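Local atomic coordinates of AP endonuclease, family protein 2 (Mycobacterium smegmatis, PDB entry 5TNV), a protein that binds magnesium within a xylose isomerase-like TIM barrel and may act as an endonuclease. Residues Ile100-Asp112 against Phe133-Leu146. Numbering follows the deposited sequence.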
loop_
_atom_site.group_PDB
_atom_site.type_symbol
_atom_site.label_atom_id
_atom_site.label_comp_id
_atom_site.label_asym_id
_atom_site.label_seq_id
_atom_site.Cartn_x
_atom_site.Cartn_y
_atom_site.Cartn_z
ATOM N N ILE A 100 8.847 -5.684 -27.837
ATOM C CA ILE A 100 8.831 -4.256 -27.584
ATOM C C ILE A 100 7.579 -3.634 -28.224
ATOM O O ILE A 100 7.413 -3.704 -29.441
ATOM C CB ILE A 100 10.082 -3.565 -28.097
ATOM C CG1 ILE A 100 11.305 -4.040 -27.292
ATOM C CG2 ILE A 100 9.941 -2.078 -28.049
ATOM C CD1 ILE A 100 12.645 -3.621 -27.839
ATOM N N SER A 101 6.736 -2.991 -27.400
ATOM C CA SER A 101 5.541 -2.310 -27.882
ATOM C C SER A 101 5.707 -0.811 -28.028
ATOM O O SER A 101 4.949 -0.175 -28.795
ATOM C CB SER A 101 4.341 -2.645 -26.984
ATOM O OG SER A 101 4.669 -2.457 -25.620
ATOM N N SER A 102 6.655 -0.204 -27.328
ATOM C CA SER A 102 6.885 1.233 -27.355
ATOM C C SER A 102 8.349 1.476 -26.964
ATOM O O SER A 102 8.939 0.636 -26.276
ATOM C CB SER A 102 5.945 1.958 -26.386
ATOM O OG SER A 102 6.066 1.475 -25.063
ATOM N N ILE A 103 8.879 2.609 -27.388
ATOM C CA ILE A 103 10.227 3.026 -26.989
ATOM C C ILE A 103 10.120 4.466 -26.450
ATOM O O ILE A 103 9.800 5.382 -27.205
ATOM C CB ILE A 103 11.248 2.949 -28.122
ATOM C CG1 ILE A 103 11.291 1.572 -28.748
ATOM C CG2 ILE A 103 12.604 3.419 -27.611
ATOM C CD1 ILE A 103 12.157 1.456 -29.999
ATOM N N SER A 104 10.433 4.627 -25.175
ATOM C CA SER A 104 10.320 5.909 -24.474
ATOM C C SER A 104 11.664 6.508 -24.171
ATOM O O SER A 104 12.399 6.052 -23.299
ATOM C CB SER A 104 9.537 5.739 -23.157
ATOM O OG SER A 104 8.194 5.336 -23.412
ATOM N N MET A 105 11.991 7.610 -24.850
ATOM C CA MET A 105 13.166 8.385 -24.522
ATOM C C MET A 105 12.942 9.087 -23.203
ATOM O O MET A 105 11.835 9.534 -22.960
ATOM C CB MET A 105 13.455 9.386 -25.639
ATOM C CG MET A 105 13.786 8.746 -26.961
ATOM S SD MET A 105 13.974 9.917 -28.311
ATOM C CE MET A 105 15.500 10.832 -27.996
ATOM N N THR A 106 13.984 9.217 -22.402
ATOM C CA THR A 106 13.738 9.767 -21.062
ATOM C C THR A 106 14.167 11.206 -21.066
ATOM O O THR A 106 13.640 12.106 -21.698
ATOM C CB THR A 106 14.364 8.810 -20.040
ATOM O OG1 THR A 106 15.794 8.677 -20.221
ATOM C CG2 THR A 106 13.752 7.412 -20.193
ATOM N N ARG A 107 14.987 11.803 -20.388
ATOM C CA ARG A 107 15.804 12.935 -20.145
ATOM C C ARG A 107 16.781 13.165 -21.316
ATOM O O ARG A 107 17.965 13.314 -21.168
ATOM C CB ARG A 107 16.481 12.855 -18.777
ATOM C CG ARG A 107 15.423 12.746 -17.649
ATOM C CD ARG A 107 16.034 12.738 -16.246
ATOM N NE ARG A 107 14.992 12.431 -15.269
ATOM C CZ ARG A 107 14.064 13.284 -14.868
ATOM N NH1 ARG A 107 14.070 14.543 -15.271
ATOM N NH2 ARG A 107 13.135 12.865 -14.026
ATOM N N SER A 108 16.170 13.216 -22.491
ATOM C CA SER A 108 16.811 13.311 -23.790
ATOM C C SER A 108 16.039 14.267 -24.670
ATOM O O SER A 108 15.554 13.935 -25.747
ATOM C CB SER A 108 16.897 11.939 -24.457
ATOM O OG SER A 108 17.584 11.068 -23.609
ATOM N N SER A 109 15.857 15.497 -24.205
ATOM C CA SER A 109 14.980 16.442 -24.887
ATOM C C SER A 109 15.521 16.848 -26.265
ATOM O O SER A 109 16.726 17.140 -26.398
ATOM C CB SER A 109 14.805 17.690 -24.044
ATOM O OG SER A 109 14.071 18.649 -24.807
ATOM N N ILE A 110 14.627 16.935 -27.233
ATOM C CA ILE A 110 15.005 17.373 -28.572
ATOM C C ILE A 110 15.279 18.873 -28.615
ATOM O O ILE A 110 15.723 19.357 -29.678
ATOM C CB ILE A 110 13.990 16.906 -29.629
ATOM C CG1 ILE A 110 12.650 17.602 -29.478
ATOM C CG2 ILE A 110 13.897 15.392 -29.657
ATOM C CD1 ILE A 110 11.491 17.099 -30.273
ATOM N N VAL A 111 15.104 19.608 -27.507
ATOM C CA VAL A 111 15.573 20.986 -27.418
ATOM C C VAL A 111 16.562 21.165 -26.283
ATOM O O VAL A 111 16.830 22.300 -25.890
ATOM C CB VAL A 111 14.424 22.022 -27.375
ATOM C CG1 VAL A 111 13.656 22.039 -28.683
ATOM C CG2 VAL A 111 13.505 21.813 -26.173
ATOM N N ASP A 112 17.173 20.083 -25.798
ATOM C CA ASP A 112 18.326 20.228 -24.898
ATOM C C ASP A 112 19.343 21.159 -25.539
ATOM O O ASP A 112 19.642 21.032 -26.742
ATOM C CB ASP A 112 18.911 18.847 -24.658
ATOM C CG ASP A 112 19.952 18.766 -23.572
ATOM O OD1 ASP A 112 21.125 19.144 -23.860
ATOM O OD2 ASP A 112 19.591 18.350 -22.453
ATOM N N PHE A 133 10.492 -4.236 -34.473
ATOM C CA PHE A 133 10.110 -4.934 -33.251
ATOM C C PHE A 133 8.612 -5.106 -33.118
ATOM O O PHE A 133 8.150 -5.761 -32.192
ATOM C CB PHE A 133 10.648 -4.167 -32.034
ATOM C CG PHE A 133 12.158 -4.225 -31.876
ATOM C CD1 PHE A 133 12.740 -5.335 -31.286
ATOM C CD2 PHE A 133 12.988 -3.214 -32.311
ATOM C CE1 PHE A 133 14.094 -5.387 -31.126
ATOM C CE2 PHE A 133 14.361 -3.283 -32.163
ATOM C CZ PHE A 133 14.912 -4.393 -31.575
ATOM N N GLY A 134 7.835 -4.485 -33.996
ATOM C CA GLY A 134 6.388 -4.426 -33.888
ATOM C C GLY A 134 5.891 -3.310 -32.954
ATOM O O GLY A 134 4.709 -3.286 -32.573
ATOM N N ALA A 135 6.764 -2.404 -32.551
ATOM C CA ALA A 135 6.373 -1.320 -31.680
ATOM C C ALA A 135 5.577 -0.258 -32.454
ATOM O O ALA A 135 5.822 -0.024 -33.649
ATOM C CB ALA A 135 7.581 -0.660 -31.037
ATOM N N THR A 136 4.633 0.369 -31.776
ATOM C CA THR A 136 3.721 1.320 -32.438
ATOM C C THR A 136 3.883 2.755 -31.963
ATOM O O THR A 136 3.234 3.646 -32.507
ATOM C CB THR A 136 2.244 0.900 -32.305
ATOM O OG1 THR A 136 1.912 0.900 -30.907
ATOM C CG2 THR A 136 2.021 -0.499 -32.876
ATOM N N ILE A 137 4.762 2.995 -30.967
ATOM C CA ILE A 137 4.965 4.306 -30.393
ATOM C C ILE A 137 6.435 4.543 -30.142
ATOM O O ILE A 137 7.116 3.664 -29.587
ATOM C CB ILE A 137 4.204 4.453 -29.049
ATOM C CG1 ILE A 137 2.688 4.465 -29.211
ATOM C CG2 ILE A 137 4.732 5.669 -28.230
ATOM C CD1 ILE A 137 2.172 5.767 -29.873
ATOM N N VAL A 138 6.898 5.736 -30.510
ATOM C CA VAL A 138 8.114 6.306 -29.945
ATOM C C VAL A 138 7.655 7.514 -29.114
ATOM O O VAL A 138 6.884 8.355 -29.626
ATOM C CB VAL A 138 9.141 6.693 -31.009
ATOM C CG1 VAL A 138 10.308 7.509 -30.436
ATOM C CG2 VAL A 138 9.622 5.428 -31.718
ATOM N N ASN A 139 8.100 7.597 -27.874
ATOM C CA ASN A 139 7.699 8.625 -26.932
ATOM C C ASN A 139 8.891 9.527 -26.614
ATOM O O ASN A 139 9.993 9.058 -26.350
ATOM C CB ASN A 139 7.184 7.934 -25.656
ATOM C CG ASN A 139 6.954 8.820 -24.472
ATOM O OD1 ASN A 139 5.841 9.314 -24.268
ATOM N ND2 ASN A 139 7.990 9.048 -23.682
ATOM N N THR A 140 8.618 10.842 -26.625
ATOM C CA THR A 140 9.589 11.846 -26.244
ATOM C C THR A 140 8.953 12.820 -25.263
ATOM O O THR A 140 7.740 13.042 -25.295
ATOM C CB THR A 140 10.123 12.540 -27.520
ATOM O OG1 THR A 140 11.260 13.329 -27.218
ATOM C CG2 THR A 140 9.087 13.425 -28.184
ATOM N N GLY A 141 9.764 13.414 -24.410
ATOM C CA GLY A 141 9.300 14.461 -23.542
ATOM C C GLY A 141 10.363 15.532 -23.374
ATOM O O GLY A 141 11.437 15.463 -23.964
ATOM N N PHE A 142 10.034 16.508 -22.544
ATOM C CA PHE A 142 10.881 17.698 -22.408
ATOM C C PHE A 142 11.602 17.760 -21.084
ATOM O O PHE A 142 12.350 18.711 -20.804
ATOM C CB PHE A 142 10.040 18.941 -22.693
ATOM C CG PHE A 142 9.487 18.956 -24.110
ATOM C CD1 PHE A 142 10.354 19.094 -25.200
ATOM C CD2 PHE A 142 8.136 18.790 -24.379
ATOM C CE1 PHE A 142 9.877 19.047 -26.498
ATOM C CE2 PHE A 142 7.679 18.786 -25.694
ATOM C CZ PHE A 142 8.538 18.921 -26.734
ATOM N N MET A 143 11.430 16.727 -20.239
ATOM C CA MET A 143 12.274 16.592 -19.054
ATOM C C MET A 143 13.744 16.539 -19.495
ATOM O O MET A 143 14.095 16.072 -20.586
ATOM C CB MET A 143 11.904 15.365 -18.214
ATOM C CG MET A 143 11.893 14.051 -18.957
ATOM S SD MET A 143 10.244 13.713 -19.667
ATOM C CE MET A 143 10.606 12.287 -20.667
ATOM N N GLN A 144 14.612 17.019 -18.619
ATOM C CA GLN A 144 16.063 17.024 -18.838
ATOM C C GLN A 144 16.768 16.449 -17.617
ATOM O O GLN A 144 16.125 15.941 -16.702
ATOM C CB GLN A 144 16.599 18.405 -19.223
ATOM C CG GLN A 144 15.987 18.957 -20.490
ATOM C CD GLN A 144 16.649 20.174 -21.032
ATOM O OE1 GLN A 144 17.756 20.555 -20.598
ATOM N NE2 GLN A 144 16.045 20.812 -22.016
ATOM N N ALA A 145 18.105 16.475 -17.587
ATOM C CA ALA A 145 18.848 15.878 -16.494
ATOM C C ALA A 145 18.352 16.446 -15.142
ATOM O O ALA A 145 18.028 17.629 -15.014
ATOM C CB ALA A 145 20.307 16.208 -16.594
ATOM N N LEU A 146 18.344 15.561 -14.149
ATOM C CA LEU A 146 18.168 16.027 -12.783
ATOM C C LEU A 146 19.300 16.961 -12.413
ATOM O O LEU A 146 20.453 16.747 -12.742
ATOM C CB LEU A 146 18.181 14.820 -11.847
ATOM C CG LEU A 146 17.020 13.851 -12.045
ATOM C CD1 LEU A 146 17.133 12.769 -10.965
ATOM C CD2 LEU A 146 15.679 14.510 -12.014
HETATM O O HOH W 1 9.751 -6.975 -30.264
HETATM O O HOH W 2 1.932 -1.460 -29.463
HETATM O O HOH W 3 12.465 12.402 -24.225
HETATM O O HOH W 4 13.258 20.270 -22.789
HETATM O O HOH W 5 11.996 15.947 -26.664
HETATM O O HOH W 6 16.108 23.444 -23.439
#
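Ile103 and Asn139 are hydrogen-bonded across two neighbouring parallel strands of a TIM barrel, joined through helix 116-133 in a beta-alpha-beta crossover, and their backbones illustrate how such a pair satisfies its polar atoms. Ile103 N donates to Ile137 O, Asn139 N to Ile103 O at 2.9 Å with an N-H...O angle of 169°, and Met105 N to Asn139 O. The ladder begins less regularly: Thr136 N reaches Ser101 O from above the carbonyl plane, and the buried Ile137 N has no partner. Near that end, Ile100 CD1 sits over one face of the Phe133 ring, 4.0 Å from its centroid, while one water accepts from Ile100 N and donates to Phe133 O.

Ser104 and Asn139 point to the same side of the sheet, where their polar ends bond to residues at and around the magnesium site. Ser104 OG is bonded to Asp70 and to the metal ligand His252; Asn139, with CG anti to its backbone N (chi1 169°), gives ND2 to the ligand Glu193 and meets Asn221 through OD1.

Beyond the strands, much of the bridging is done by water. One molecule accepts from Ser109 OG and Gln144 NE2 and donates to Phe142 O; another accepts from the same NE2 and donates to Val111 O. Ser109 OG is itself the acceptor for Val111 N, closing an ST turn. Extended from CG to NE, Arg107 carries its guanidinium to Gln144 O, which NH1, also bonded to Tyr195 OH, meets in the guanidinium plane at 2.9 Å, while Leu146 CD2 lies 3.5 Å from Arg107 CZ, over one face of the group.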